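Local structure of quinoline 2-oxidoreductase large subunit (Pseudomonas putida, 1T3Q) at residues D284-F289 against T705-D710; R548-G553 against G736-M741; S396-R401 against L458-F463; N164-T169 against A359-K364. The protein carries the molybdenum and molybdopterin cytosine dinucleotide of a xanthine dehydrogenase family hydroxylase that oxidises quinoline at carbon 2. All blocks are in the same frame, centred on the assembly; numbering follows the deposited sequence.

Contact 1: D284-F289 against T705-D710; sequences DRQENF and TTTLMD
Phe289 and Arg285, on one flank of helix 285-291, press against the irregular segment 705-710, while Gln286 reaches across the neighbouring, more open flank. The tight part is the Phe289 ring. Its CD1 lies 3.4 Å from Thr706 O, and its outer edge meets one methyl of Leu708 in the ring plane, with CZ 4.0 Å from CD1 of that leucine. The same methyl touches CD of Arg285, whose bent chain carries the guanidinium on to Pro200 O and to Gly47 O of the small subunit. Thr705 O is buried here without a polar partner. The looser side is polar and partly exposed. The Gln286 chain leaves with CG anti to the carbonyl carbon (chi1 -75°) and folds back at chi2 (57°), which brings its amide over the loop; NE2 gives a 2.7 Å hydrogen bond to Thr706 O, bent to 151° at the hydrogen. A water accepts a weak bond from NE2 and a firmer one from Leu708 N, its oxygen 3.2 Å from that nitrogen. A leucine here would probably leave Thr706 O without its amide donor and the water with one donor fewer. Leu708 packs on Val52 of the small subunit and Gln286 on Met1 of the medium subunit, so three subunits meet here; the Leu708 side chain is about 8 Å from the bound FAD. Each segment is also held within itself: Thr707 OG1 accepts from Met709 N in an ST turn, and Asp284 with Glu287 forms the capping box typical of a helix N-terminus.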
loop_
_atom_site.group_PDB
_atom_site.type_symbol
_atom_site.label_atom_id
_atom_site.label_comp_id
_atom_site.label_asym_id
_atom_site.label_seq_id
_atom_site.Cartn_x
_atom_site.Cartn_y
_atom_site.Cartn_z
ATOM N N ASP B 284 -1.350 24.630 -0.719
ATOM C CA ASP B 284 -1.988 25.297 -1.849
ATOM C C ASP B 284 -0.960 26.177 -2.558
ATOM O O ASP B 284 0.174 26.306 -2.097
ATOM C CB ASP B 284 -3.212 26.105 -1.396
ATOM C CG ASP B 284 -2.877 27.206 -0.401
ATOM O OD1 ASP B 284 -3.704 27.431 0.509
ATOM O OD2 ASP B 284 -1.820 27.857 -0.528
ATOM N N ARG B 285 -1.347 26.779 -3.677
ATOM C CA ARG B 285 -0.424 27.603 -4.446
ATOM C C ARG B 285 0.191 28.775 -3.676
ATOM O O ARG B 285 1.364 29.093 -3.862
ATOM C CB ARG B 285 -1.112 28.114 -5.715
ATOM C CG ARG B 285 -0.196 28.904 -6.646
ATOM C CD ARG B 285 1.042 28.109 -7.058
ATOM N NE ARG B 285 0.709 26.821 -7.665
ATOM C CZ ARG B 285 1.613 25.931 -8.070
ATOM N NH1 ARG B 285 2.911 26.188 -7.928
ATOM N NH2 ARG B 285 1.224 24.787 -8.620
ATOM N N GLN B 286 -0.591 29.415 -2.814
ATOM C CA GLN B 286 -0.077 30.538 -2.037
ATOM C C GLN B 286 1.018 30.090 -1.079
ATOM O O GLN B 286 2.027 30.776 -0.920
ATOM C CB GLN B 286 -1.214 31.214 -1.264
ATOM C CG GLN B 286 -2.101 32.062 -2.155
ATOM C CD GLN B 286 -2.693 31.261 -3.298
ATOM O OE1 GLN B 286 -3.494 30.358 -3.073
ATOM N NE2 GLN B 286 -2.291 31.576 -4.532
ATOM N N GLU B 287 0.821 28.936 -0.450
ATOM C CA GLU B 287 1.815 28.412 0.480
ATOM C C GLU B 287 3.100 28.050 -0.259
ATOM O O GLU B 287 4.196 28.143 0.306
ATOM C CB GLU B 287 1.267 27.184 1.203
ATOM C CG GLU B 287 -0.024 27.449 1.961
ATOM C CD GLU B 287 -0.536 26.214 2.653
ATOM O OE1 GLU B 287 -0.325 26.091 3.878
ATOM O OE2 GLU B 287 -1.143 25.356 1.972
ATOM N N ASN B 288 2.980 27.638 -1.522
ATOM C CA ASN B 288 4.181 27.295 -2.282
ATOM C C ASN B 288 5.012 28.558 -2.494
ATOM O O ASN B 288 6.241 28.514 -2.456
ATOM C CB ASN B 288 3.830 26.672 -3.632
ATOM C CG ASN B 288 5.020 25.982 -4.273
ATOM O OD1 ASN B 288 5.382 24.852 -3.902
ATOM N ND2 ASN B 288 5.646 26.656 -5.220
ATOM N N PHE B 289 4.351 29.688 -2.717
ATOM C CA PHE B 289 5.073 30.942 -2.894
ATOM C C PHE B 289 5.580 31.463 -1.547
ATOM O O PHE B 289 6.693 31.963 -1.450
ATOM C CB PHE B 289 4.182 32.007 -3.541
ATOM C CG PHE B 289 4.031 31.848 -5.032
ATOM C CD1 PHE B 289 2.785 31.594 -5.592
ATOM C CD2 PHE B 289 5.140 31.931 -5.868
ATOM C CE1 PHE B 289 2.645 31.419 -6.971
ATOM C CE2 PHE B 289 5.015 31.758 -7.248
ATOM C CZ PHE B 289 3.765 31.500 -7.800
ATOM N N THR B 705 3.775 38.769 -4.271
ATOM C CA THR B 705 3.450 37.816 -5.330
ATOM C C THR B 705 3.166 36.445 -4.720
ATOM O O THR B 705 4.092 35.715 -4.354
ATOM C CB THR B 705 4.610 37.687 -6.350
ATOM O OG1 THR B 705 5.814 37.340 -5.659
ATOM C CG2 THR B 705 4.825 39.001 -7.092
ATOM N N THR B 706 1.888 36.096 -4.600
ATOM C CA THR B 706 1.515 34.807 -4.027
ATOM C C THR B 706 0.500 34.057 -4.883
ATOM O O THR B 706 -0.023 33.030 -4.462
ATOM C CB THR B 706 0.920 34.959 -2.598
ATOM O OG1 THR B 706 -0.203 35.848 -2.637
ATOM C CG2 THR B 706 1.964 35.515 -1.629
ATOM N N THR B 707 0.226 34.563 -6.082
ATOM C CA THR B 707 -0.733 33.904 -6.973
ATOM C C THR B 707 -0.214 33.836 -8.408
ATOM O O THR B 707 0.703 34.558 -8.782
ATOM C CB THR B 707 -2.084 34.648 -7.002
ATOM O OG1 THR B 707 -1.931 35.879 -7.719
ATOM C CG2 THR B 707 -2.555 34.957 -5.587
ATOM N N LEU B 708 -0.818 32.964 -9.208
ATOM C CA LEU B 708 -0.431 32.803 -10.602
ATOM C C LEU B 708 -0.884 34.007 -11.426
ATOM O O LEU B 708 -0.592 34.105 -12.620
ATOM C CB LEU B 708 -1.029 31.511 -11.156
ATOM C CG LEU B 708 -0.087 30.331 -11.421
ATOM C CD1 LEU B 708 1.061 30.289 -10.434
ATOM C CD2 LEU B 708 -0.891 29.052 -11.376
ATOM N N MET B 709 -1.609 34.916 -10.781
ATOM C CA MET B 709 -2.058 36.135 -11.438
ATOM C C MET B 709 -0.928 37.162 -11.383
ATOM O O MET B 709 -0.782 37.989 -12.280
ATOM C CB MET B 709 -3.298 36.694 -10.742
ATOM C CG MET B 709 -4.561 35.917 -11.037
ATOM S SD MET B 709 -5.147 36.225 -12.710
ATOM C CE MET B 709 -6.646 37.088 -12.350
ATOM N N ASP B 710 -0.127 37.110 -10.322
ATOM C CA ASP B 710 0.983 38.046 -10.193
ATOM C C ASP B 710 2.324 37.424 -10.542
ATOM O O ASP B 710 3.288 38.141 -10.802
ATOM C CB ASP B 710 1.031 38.641 -8.785
ATOM C CG ASP B 710 -0.114 39.604 -8.527
ATOM O OD1 ASP B 710 -0.420 40.422 -9.423
ATOM O OD2 ASP B 710 -0.701 39.550 -7.429
HETATM O O HOH W 1 -2.955 31.051 -7.752
#

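Contact 2: R548-G553 against G736-M741; sequences RGAVIG and GGIKGM. With MCN (pterin cytosine dinucleotide), chain N.
Val551 and Ala550, in the first turn of helix 549-576, pack on the loop 736-741, and together they cradle the dinucleotide cofactor in a helix N-terminus phosphate site. With CG1 anti to the backbone N (chi1 170°), Val551 turns its other methyl, CG2, anti to the carbonyl carbon and against the loop backbone, 3.6 Å from Ile738 O and equally near Gly740 N. Ile738 has CG1 anti to the carbonyl carbon (chi1 -66°), which leaves CG2 anti to the backbone N; this branch sits 3.8 Å from Ala550 CB and also touches N4 of the cytosine. Ile738 O is buried with no polar partner. The Lys739 side chain turns away, stretched out fully to Leu637 O and Glu423, while its carbonyl accepts from cytosine N4. Met741 is curled at every torsion, so that CG rests near cytosine C5, and the side chain also packs on helix 672-692. Arg548 also bends back, laying one face of its guanidinium on Ile552 CG1 and pairing with Asp485. The pyrophosphate takes backbone N-H groups from both segments, and the helix end would probably help stabilise its charge. A side chain at Gly549 would run into phosphate oxygen O2B, consistent with glycine there. Ala550 N donates to O1A at 2.8 Å, Gly549 N to O1B at 2.7 Å, and from the loop Met741 N meets O2A at 2.7 Å in a nearly straight bond of 168°.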
loop_
_atom_site.group_PDB
_atom_site.type_symbol
_atom_site.label_atom_id
_atom_site.label_comp_id
_atom_site.label_asym_id
_atom_site.label_seq_id
_atom_site.Cartn_x
_atom_site.Cartn_y
_atom_site.Cartn_z
ATOM N N ARG B 548 22.427 14.599 -12.201
ATOM C CA ARG B 548 23.190 13.410 -11.840
ATOM C C ARG B 548 22.493 12.072 -12.054
ATOM O O ARG B 548 23.136 11.031 -11.988
ATOM C CB ARG B 548 23.586 13.495 -10.367
ATOM C CG ARG B 548 22.422 13.192 -9.416
ATOM C CD ARG B 548 22.683 13.744 -8.017
ATOM N NE ARG B 548 23.893 13.190 -7.425
ATOM C CZ ARG B 548 23.946 12.056 -6.736
ATOM N NH1 ARG B 548 22.848 11.338 -6.533
ATOM N NH2 ARG B 548 25.108 11.629 -6.256
ATOM N N GLY B 549 21.185 12.099 -12.287
ATOM C CA GLY B 549 20.436 10.869 -12.458
ATOM C C GLY B 549 20.957 9.890 -13.490
ATOM O O GLY B 549 21.206 8.727 -13.173
ATOM N N ALA B 550 21.101 10.348 -14.729
ATOM C CA ALA B 550 21.591 9.492 -15.808
ATOM C C ALA B 550 22.971 8.927 -15.480
ATOM O O ALA B 550 23.212 7.736 -15.641
ATOM C CB ALA B 550 21.646 10.280 -17.112
ATOM N N VAL B 551 23.866 9.787 -15.009
ATOM C CA VAL B 551 25.224 9.369 -14.667
ATOM C C VAL B 551 25.277 8.424 -13.476
ATOM O O VAL B 551 25.807 7.320 -13.577
ATOM C CB VAL B 551 26.122 10.592 -14.377
ATOM C CG1 VAL B 551 27.456 10.137 -13.782
ATOM C CG2 VAL B 551 26.357 11.373 -15.664
ATOM N N ILE B 552 24.727 8.866 -12.348
ATOM C CA ILE B 552 24.712 8.061 -11.136
ATOM C C ILE B 552 23.951 6.763 -11.360
ATOM O O ILE B 552 24.350 5.705 -10.870
ATOM C CB ILE B 552 24.064 8.838 -9.968
ATOM C CG1 ILE B 552 24.901 10.079 -9.645
ATOM C CG2 ILE B 552 23.945 7.945 -8.750
ATOM C CD1 ILE B 552 26.321 9.759 -9.179
ATOM N N GLY B 553 22.851 6.848 -12.102
ATOM C CA GLY B 553 22.069 5.663 -12.393
ATOM C C GLY B 553 22.883 4.705 -13.242
ATOM O O GLY B 553 22.965 3.515 -12.938
ATOM N N GLY B 736 28.800 3.571 -20.748
ATOM C CA GLY B 736 28.134 4.028 -21.952
ATOM C C GLY B 736 28.548 5.420 -22.394
ATOM O O GLY B 736 28.072 5.902 -23.416
ATOM N N GLY B 737 29.426 6.072 -21.629
ATOM C CA GLY B 737 29.878 7.411 -21.986
ATOM C C GLY B 737 28.878 8.504 -21.652
ATOM O O GLY B 737 29.026 9.656 -22.066
ATOM N N ILE B 738 27.864 8.134 -20.881
ATOM C CA ILE B 738 26.795 9.038 -20.463
ATOM C C ILE B 738 27.204 10.229 -19.587
ATOM O O ILE B 738 27.977 10.077 -18.644
ATOM C CB ILE B 738 25.715 8.235 -19.692
ATOM C CG1 ILE B 738 25.029 7.245 -20.640
ATOM C CG2 ILE B 738 24.704 9.182 -19.037
ATOM C CD1 ILE B 738 24.293 6.121 -19.927
ATOM N N LYS B 739 26.676 11.410 -19.915
ATOM C CA LYS B 739 26.891 12.629 -19.131
ATOM C C LYS B 739 25.499 13.202 -18.830
ATOM O O LYS B 739 24.523 12.830 -19.486
ATOM C CB LYS B 739 27.698 13.663 -19.909
ATOM C CG LYS B 739 29.140 13.274 -20.175
ATOM C CD LYS B 739 29.894 14.438 -20.787
ATOM C CE LYS B 739 31.354 14.081 -21.048
ATOM N NZ LYS B 739 32.090 15.234 -21.615
ATOM N N GLY B 740 25.403 14.106 -17.857
ATOM C CA GLY B 740 24.109 14.687 -17.520
ATOM C C GLY B 740 23.766 15.930 -18.330
ATOM O O GLY B 740 24.596 16.421 -19.093
ATOM N N MET B 741 22.545 16.446 -18.174
ATOM C CA MET B 741 22.130 17.647 -18.906
ATOM C C MET B 741 20.819 18.264 -18.415
ATOM O O MET B 741 20.402 19.312 -18.902
ATOM C CB MET B 741 22.032 17.353 -20.418
ATOM C CG MET B 741 21.079 16.222 -20.828
ATOM S SD MET B 741 19.312 16.573 -20.613
ATOM C CE MET B 741 19.131 18.053 -21.575
HETATM N N1 MCN N . 19.178 11.753 -20.178
HETATM C C2 MCN N . 19.471 10.871 -21.270
HETATM N N3 MCN N . 20.812 10.867 -21.623
HETATM C C4 MCN N . 21.829 11.615 -21.038
HETATM C C5 MCN N . 21.466 12.510 -19.932
HETATM C C6 MCN N . 20.160 12.572 -19.508
HETATM O O2 MCN N . 18.596 10.237 -21.815
HETATM N N4 MCN N . 23.074 11.525 -21.453
HETATM C "C1'" MCN N . 17.672 11.756 -19.719
HETATM C C2D MCN N . 17.439 10.813 -18.453
HETATM O "O2'" MCN N . 16.105 10.196 -18.525
HETATM C "C3'" MCN N . 17.643 11.750 -17.281
HETATM C C4D MCN N . 17.059 13.066 -17.737
HETATM O O4D MCN N . 17.200 13.049 -19.245
HETATM O "O3'" MCN N . 16.945 11.227 -16.098
HETATM C "C5'" MCN N . 17.617 14.333 -17.028
HETATM O "O5'" MCN N . 19.016 14.236 -17.130
HETATM P PA MCN N . 20.015 14.277 -15.909
HETATM O O1A MCN N . 20.573 12.893 -15.783
HETATM O O2A MCN N . 20.908 15.472 -16.200
HETATM O O3A MCN N . 19.338 14.740 -14.503
HETATM P PB MCN N . 18.387 13.954 -13.483
HETATM O O1B MCN N . 19.123 13.862 -12.186
HETATM O O2B MCN N . 17.879 12.676 -14.084
HETATM O O3B MCN N . 17.119 14.925 -13.337
HETATM C C10 MCN N . 17.151 16.028 -12.467
HETATM C "C9'" MCN N . 17.285 17.232 -13.341
HETATM C "C8'" MCN N . 17.233 18.432 -12.367
HETATM S "S8'" MCN N . 18.561 18.505 -11.174
HETATM C "C7'" MCN N . 16.319 19.405 -12.365
HETATM S "S7'" MCN N . 16.265 20.774 -11.219
HETATM C "C6'" MCN N . 15.148 19.308 -13.401
HETATM C C7 MCN N . 15.573 18.531 -14.618
HETATM O "O9'" MCN N . 16.095 17.262 -14.260
HETATM N "N5'" MCN N . 13.951 18.804 -12.609
HETATM C C4A MCN N . 12.962 18.323 -13.557
HETATM N "N8'" MCN N . 14.402 18.308 -15.532
HETATM C C4B MCN N . 13.117 18.124 -14.941
HETATM N "N1'" MCN N . 12.122 17.649 -15.832
HETATM C "C2'" MCN N . 10.927 17.376 -15.257
HETATM N "N2'" MCN N . 9.941 16.934 -16.066
HETATM N "N3'" MCN N . 10.690 17.511 -13.904
HETATM C "C4'" MCN N . 11.656 17.973 -12.934
HETATM O "O4'" MCN N . 11.369 18.063 -11.766
#

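Contact 3: S396-R401 against L458-F463; sequences SPFEIR and LGVSVF
Arg401 runs alongside Val462 and Val460, joining helix 397-402 to strand 454-467, an outer strand of a four-stranded sheet; the two short axes lie 9.7 Å apart and only 24° from parallel. From CB, which heads toward the strand, the chain leaves with CG anti to the carbonyl carbon (chi1 -74°) and stays extended to NE. CD meets Val462 CG2 at 3.6 Å, and NE touches both that methyl and Val460 CG1. At CZ the guanidinium turns one face to Val460, whose CG1 stands 3.8 Å above its centre. NH1 donates in the guanidinium plane to Pro397 O at 2.8 Å, and also pairs with Asp387; NH2 comes within 3.1 Å of Val460 O at an angle too poor for a hydrogen bond, and pairs instead with Glu383. The other methyl of Val460, CG2, touches both Pro397 CG and the Phe398 ring, 3.7 Å from Phe398 CZ. A methionine in place of Arg401 would probably leave Glu383 and Asp387 without their buried countercharge and Pro397 O without its donor. Between the segments the contact is apolar packing plus a guanidinium face laid on a valine, while the arginine's charge goes to two carboxylates of helix 375-393.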
loop_
_atom_site.group_PDB
_atom_site.type_symbol
_atom_site.label_atom_id
_atom_site.label_comp_id
_atom_site.label_asym_id
_atom_site.label_seq_id
_atom_site.Cartn_x
_atom_site.Cartn_y
_atom_site.Cartn_z
ATOM N N SER B 396 32.273 39.256 -34.213
ATOM C CA SER B 396 30.987 38.600 -34.040
ATOM C C SER B 396 31.052 37.945 -32.668
ATOM O O SER B 396 32.140 37.658 -32.162
ATOM C CB SER B 396 30.775 37.522 -35.101
ATOM O OG SER B 396 31.379 36.302 -34.707
ATOM N N PRO B 397 29.893 37.711 -32.038
ATOM C CA PRO B 397 29.900 37.078 -30.715
ATOM C C PRO B 397 30.496 35.672 -30.766
ATOM O O PRO B 397 30.996 35.161 -29.765
ATOM C CB PRO B 397 28.420 37.082 -30.319
ATOM C CG PRO B 397 27.706 37.063 -31.648
ATOM C CD PRO B 397 28.520 38.037 -32.464
ATOM N N PHE B 398 30.438 35.045 -31.937
ATOM C CA PHE B 398 30.988 33.711 -32.088
ATOM C C PHE B 398 32.510 33.767 -32.176
ATOM O O PHE B 398 33.202 32.934 -31.597
ATOM C CB PHE B 398 30.425 33.032 -33.340
ATOM C CG PHE B 398 28.930 32.985 -33.372
ATOM C CD1 PHE B 398 28.204 33.951 -34.064
ATOM C CD2 PHE B 398 28.241 32.001 -32.676
ATOM C CE1 PHE B 398 26.806 33.939 -34.057
ATOM C CE2 PHE B 398 26.843 31.979 -32.663
ATOM C CZ PHE B 398 26.129 32.953 -33.356
ATOM N N GLU B 399 33.020 34.762 -32.891
ATOM C CA GLU B 399 34.461 34.916 -33.076
ATOM C C GLU B 399 35.203 35.258 -31.784
ATOM O O GLU B 399 36.266 34.701 -31.516
ATOM C CB GLU B 399 34.741 35.986 -34.140
ATOM C CG GLU B 399 36.225 36.259 -34.428
ATOM C CD GLU B 399 37.007 35.012 -34.812
ATOM O OE1 GLU B 399 36.449 34.136 -35.506
ATOM O OE2 GLU B 399 38.193 34.912 -34.432
ATOM N N ILE B 400 34.660 36.166 -30.978
ATOM C CA ILE B 400 35.351 36.512 -29.741
ATOM C C ILE B 400 35.437 35.296 -28.817
ATOM O O ILE B 400 36.395 35.158 -28.048
ATOM C CB ILE B 400 34.680 37.694 -29.005
ATOM C CG1 ILE B 400 35.634 38.227 -27.929
ATOM C CG2 ILE B 400 33.357 37.257 -28.377
ATOM C CD1 ILE B 400 35.226 39.568 -27.350
ATOM N N ARG B 401 34.451 34.407 -28.899
ATOM C CA ARG B 401 34.463 33.205 -28.077
ATOM C C ARG B 401 35.502 32.200 -28.579
ATOM O O ARG B 401 36.170 31.549 -27.780
ATOM C CB ARG B 401 33.061 32.581 -28.021
ATOM C CG ARG B 401 32.103 33.379 -27.135
ATOM C CD ARG B 401 30.684 32.829 -27.170
ATOM N NE ARG B 401 29.808 33.470 -26.185
ATOM C CZ ARG B 401 29.291 34.690 -26.298
ATOM N NH1 ARG B 401 29.551 35.438 -27.363
ATOM N NH2 ARG B 401 28.495 35.161 -25.340
ATOM N N LEU B 458 20.048 39.319 -31.345
ATOM C CA LEU B 458 20.560 37.963 -31.273
ATOM C C LEU B 458 21.400 37.845 -30.013
ATOM O O LEU B 458 22.237 38.702 -29.745
ATOM C CB LEU B 458 21.442 37.660 -32.489
ATOM C CG LEU B 458 22.221 36.340 -32.427
ATOM C CD1 LEU B 458 21.256 35.168 -32.466
ATOM C CD2 LEU B 458 23.193 36.263 -33.600
ATOM N N GLY B 459 21.171 36.787 -29.244
ATOM C CA GLY B 459 21.932 36.583 -28.027
ATOM C C GLY B 459 22.614 35.232 -28.063
ATOM O O GLY B 459 22.009 34.241 -28.473
ATOM N N VAL B 460 23.873 35.186 -27.635
ATOM C CA VAL B 460 24.628 33.942 -27.637
ATOM C C VAL B 460 25.107 33.556 -26.247
ATOM O O VAL B 460 25.504 34.409 -25.454
ATOM C CB VAL B 460 25.856 34.042 -28.572
ATOM C CG1 VAL B 460 26.685 32.758 -28.502
ATOM C CG2 VAL B 460 25.394 34.286 -29.995
ATOM N N SER B 461 25.052 32.262 -25.959
ATOM C CA SER B 461 25.507 31.740 -24.679
ATOM C C SER B 461 26.143 30.371 -24.875
ATOM O O SER B 461 25.500 29.446 -25.368
ATOM C CB SER B 461 24.339 31.620 -23.698
ATOM O OG SER B 461 24.762 30.997 -22.499
ATOM N N VAL B 462 27.414 30.254 -24.499
ATOM C CA VAL B 462 28.143 28.997 -24.603
ATOM C C VAL B 462 28.470 28.569 -23.179
ATOM O O VAL B 462 28.915 29.386 -22.368
ATOM C CB VAL B 462 29.438 29.178 -25.417
ATOM C CG1 VAL B 462 30.210 27.867 -25.466
ATOM C CG2 VAL B 462 29.091 29.651 -26.832
ATOM N N PHE B 463 28.257 27.295 -22.871
ATOM C CA PHE B 463 28.495 26.817 -21.515
ATOM C C PHE B 463 29.103 25.427 -21.406
ATOM O O PHE B 463 29.216 24.683 -22.383
ATOM C CB PHE B 463 27.166 26.771 -20.747
ATOM C CG PHE B 463 26.287 25.608 -21.145
ATOM C CD1 PHE B 463 25.541 25.650 -22.320
ATOM C CD2 PHE B 463 26.287 24.433 -20.395
ATOM C CE1 PHE B 463 24.815 24.539 -22.747
ATOM C CE2 PHE B 463 25.566 23.316 -20.815
ATOM C CZ PHE B 463 24.828 23.370 -21.998
#

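Contact 4: N164-T169 against A359-K364; sequences NVVSRT and AVATNK. With SO4 (sulfate ion), chain K.
Asn164 and Ala361 are joined by a backbone bond beside the antiparallel strand pair: Ala361 N donates to Asn164 O at 2.7 Å, in the carbonyl plane. Further along, Ala359 N gives a 2.8 Å bond to Ser167 O, and Ala359 O answers with two acceptances, a weak one from Val166 N and one from Ser167 N at 3.3 Å (161°) on a lone pair. Two residues facing one make this a classic beta bulge, shifting the register by one between the non-hydrogen-bonded pair Val165 with Val360 and the hydrogen-bonded pair Ser167 with Ala359. It lies where strand 165-170 joins strand 352-360 in the large mixed sheet. Apolar contacts follow the bulge. Val166 has CG1 anti to the backbone N (chi1 170°), which swings CG2 to 3.9 Å from Ala361 CB. On the face of the sheet that carries Val165 and Val360, Val165 CG2 and Val360 CG1 approach to 4.3 Å, and Leu151 of helix 147-152 covers both valines. Among the polar side chains, Asn164 spends its amide outside the pair, OD1 accepting from Ala157 N and ND2 donating to Ala155 O and Ala150 O. Arg168 is stretched out at the surface; NE pairs with Glu356, and a sulfate, probably from the crystallisation liquor, lies at the guanidinium edge, too close to NH2 for its exact place to be trusted.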
loop_
_atom_site.group_PDB
_atom_site.type_symbol
_atom_site.label_atom_id
_atom_site.label_comp_id
_atom_site.label_asym_id
_atom_site.label_seq_id
_atom_site.Cartn_x
_atom_site.Cartn_y
_atom_site.Cartn_z
ATOM N N ASN B 164 24.686 39.527 9.578
ATOM C CA ASN B 164 23.890 38.965 8.492
ATOM C C ASN B 164 24.677 38.204 7.434
ATOM O O ASN B 164 24.084 37.603 6.539
ATOM C CB ASN B 164 23.071 40.068 7.821
ATOM C CG ASN B 164 22.087 40.717 8.769
ATOM O OD1 ASN B 164 21.369 40.032 9.498
ATOM N ND2 ASN B 164 22.041 42.045 8.759
ATOM N N VAL B 165 26.004 38.226 7.518
ATOM C CA VAL B 165 26.801 37.509 6.534
ATOM C C VAL B 165 26.902 36.033 6.903
ATOM O O VAL B 165 27.673 35.645 7.784
ATOM C CB VAL B 165 28.214 38.112 6.399
ATOM C CG1 VAL B 165 29.009 37.338 5.344
ATOM C CG2 VAL B 165 28.107 39.587 6.002
ATOM N N VAL B 166 26.106 35.211 6.229
ATOM C CA VAL B 166 26.094 33.775 6.474
ATOM C C VAL B 166 27.378 33.120 5.973
ATOM O O VAL B 166 27.902 32.201 6.603
ATOM C CB VAL B 166 24.873 33.112 5.787
ATOM C CG1 VAL B 166 24.989 31.597 5.844
ATOM C CG2 VAL B 166 23.595 33.572 6.475
ATOM N N SER B 167 27.882 33.590 4.840
ATOM C CA SER B 167 29.114 33.032 4.292
ATOM C C SER B 167 29.799 34.012 3.367
ATOM O O SER B 167 29.152 34.760 2.631
ATOM C CB SER B 167 28.836 31.727 3.543
ATOM O OG SER B 167 30.042 31.171 3.034
ATOM N N ARG B 168 31.125 33.990 3.402
ATOM C CA ARG B 168 31.933 34.884 2.594
ATOM C C ARG B 168 33.189 34.133 2.184
ATOM O O ARG B 168 34.004 33.763 3.030
ATOM C CB ARG B 168 32.294 36.107 3.431
ATOM C CG ARG B 168 33.009 37.199 2.695
ATOM C CD ARG B 168 32.995 38.448 3.551
ATOM N NE ARG B 168 33.000 39.641 2.722
ATOM C CZ ARG B 168 32.357 40.757 3.032
ATOM N NH1 ARG B 168 31.656 40.840 4.157
ATOM N NH2 ARG B 168 32.411 41.787 2.207
ATOM N N THR B 169 33.344 33.908 0.887
ATOM C CA THR B 169 34.493 33.177 0.389
ATOM C C THR B 169 35.059 33.798 -0.876
ATOM O O THR B 169 34.338 34.393 -1.673
ATOM C CB THR B 169 34.121 31.704 0.078
ATOM O OG1 THR B 169 33.494 31.111 1.223
ATOM C CG2 THR B 169 35.364 30.903 -0.277
ATOM N N ALA B 359 26.978 35.539 1.011
ATOM C CA ALA B 359 25.602 35.101 1.230
ATOM C C ALA B 359 25.117 35.826 2.478
ATOM O O ALA B 359 25.726 35.705 3.540
ATOM C CB ALA B 359 25.552 33.589 1.450
ATOM N N VAL B 360 24.037 36.589 2.355
ATOM C CA VAL B 360 23.512 37.317 3.503
ATOM C C VAL B 360 22.100 36.906 3.869
ATOM O O VAL B 360 21.272 36.605 3.002
ATOM C CB VAL B 360 23.518 38.844 3.270
ATOM C CG1 VAL B 360 24.942 39.324 3.063
ATOM C CG2 VAL B 360 22.644 39.201 2.063
ATOM N N ALA B 361 21.835 36.895 5.169
ATOM C CA ALA B 361 20.520 36.544 5.671
ATOM C C ALA B 361 19.603 37.753 5.563
ATOM O O ALA B 361 20.014 38.888 5.821
ATOM C CB ALA B 361 20.621 36.083 7.119
ATOM N N THR B 362 18.360 37.505 5.162
ATOM C CA THR B 362 17.359 38.550 5.032
ATOM C C THR B 362 16.079 37.958 5.603
ATOM O O THR B 362 15.968 36.741 5.744
ATOM C CB THR B 362 17.116 38.933 3.556
ATOM O OG1 THR B 362 16.694 37.774 2.831
ATOM C CG2 THR B 362 18.387 39.481 2.922
ATOM N N ASN B 363 15.116 38.803 5.943
ATOM C CA ASN B 363 13.872 38.291 6.492
ATOM C C ASN B 363 12.895 37.920 5.377
ATOM O O ASN B 363 11.879 38.577 5.164
ATOM C CB ASN B 363 13.268 39.308 7.461
ATOM C CG ASN B 363 14.077 39.421 8.745
ATOM O OD1 ASN B 363 14.699 40.446 9.016
ATOM N ND2 ASN B 363 14.087 38.351 9.531
ATOM N N LYS B 364 13.244 36.850 4.669
ATOM C CA LYS B 364 12.452 36.324 3.562
ATOM C C LYS B 364 12.552 34.816 3.674
ATOM O O LYS B 364 13.337 34.304 4.474
ATOM C CB LYS B 364 13.048 36.776 2.232
ATOM C CG LYS B 364 13.142 38.281 2.080
ATOM C CD LYS B 364 13.884 38.670 0.812
ATOM C CE LYS B 364 14.033 40.184 0.726
ATOM N NZ LYS B 364 14.709 40.624 -0.514
HETATM S S SO4 K . 31.433 44.485 2.176
HETATM O O1 SO4 K . 32.897 44.635 2.308
HETATM O O2 SO4 K . 30.821 45.806 1.929
HETATM O O3 SO4 K . 31.134 43.594 1.045
HETATM O O4 SO4 K . 30.881 43.908 3.416
#

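How the contacts relate
Contact 4 opens first along the chain, at 164-169. Segment 284-289 of contact 1 follows before contact 4 closes, so these two interleave, and their nearest atoms are about 8 Å apart. Contact 3 falls wholly between the segments of contact 1, whereas contacts 1 and 2 alternate. Contacts 1 and 3 each join the two cofactor-domain sequence ranges. Contacts 2 and 3 come within about 7 Å between nearest atoms: strand 454-467 of contact 3 ends at Thr467, which bonds Gly740 of contact 2, and helix 744-761 follows contact 2 and packs on that strand. Contact 1 borders the other subunits on the far side of the chain's centre from contact 2, which forms part of the dinucleotide pocket.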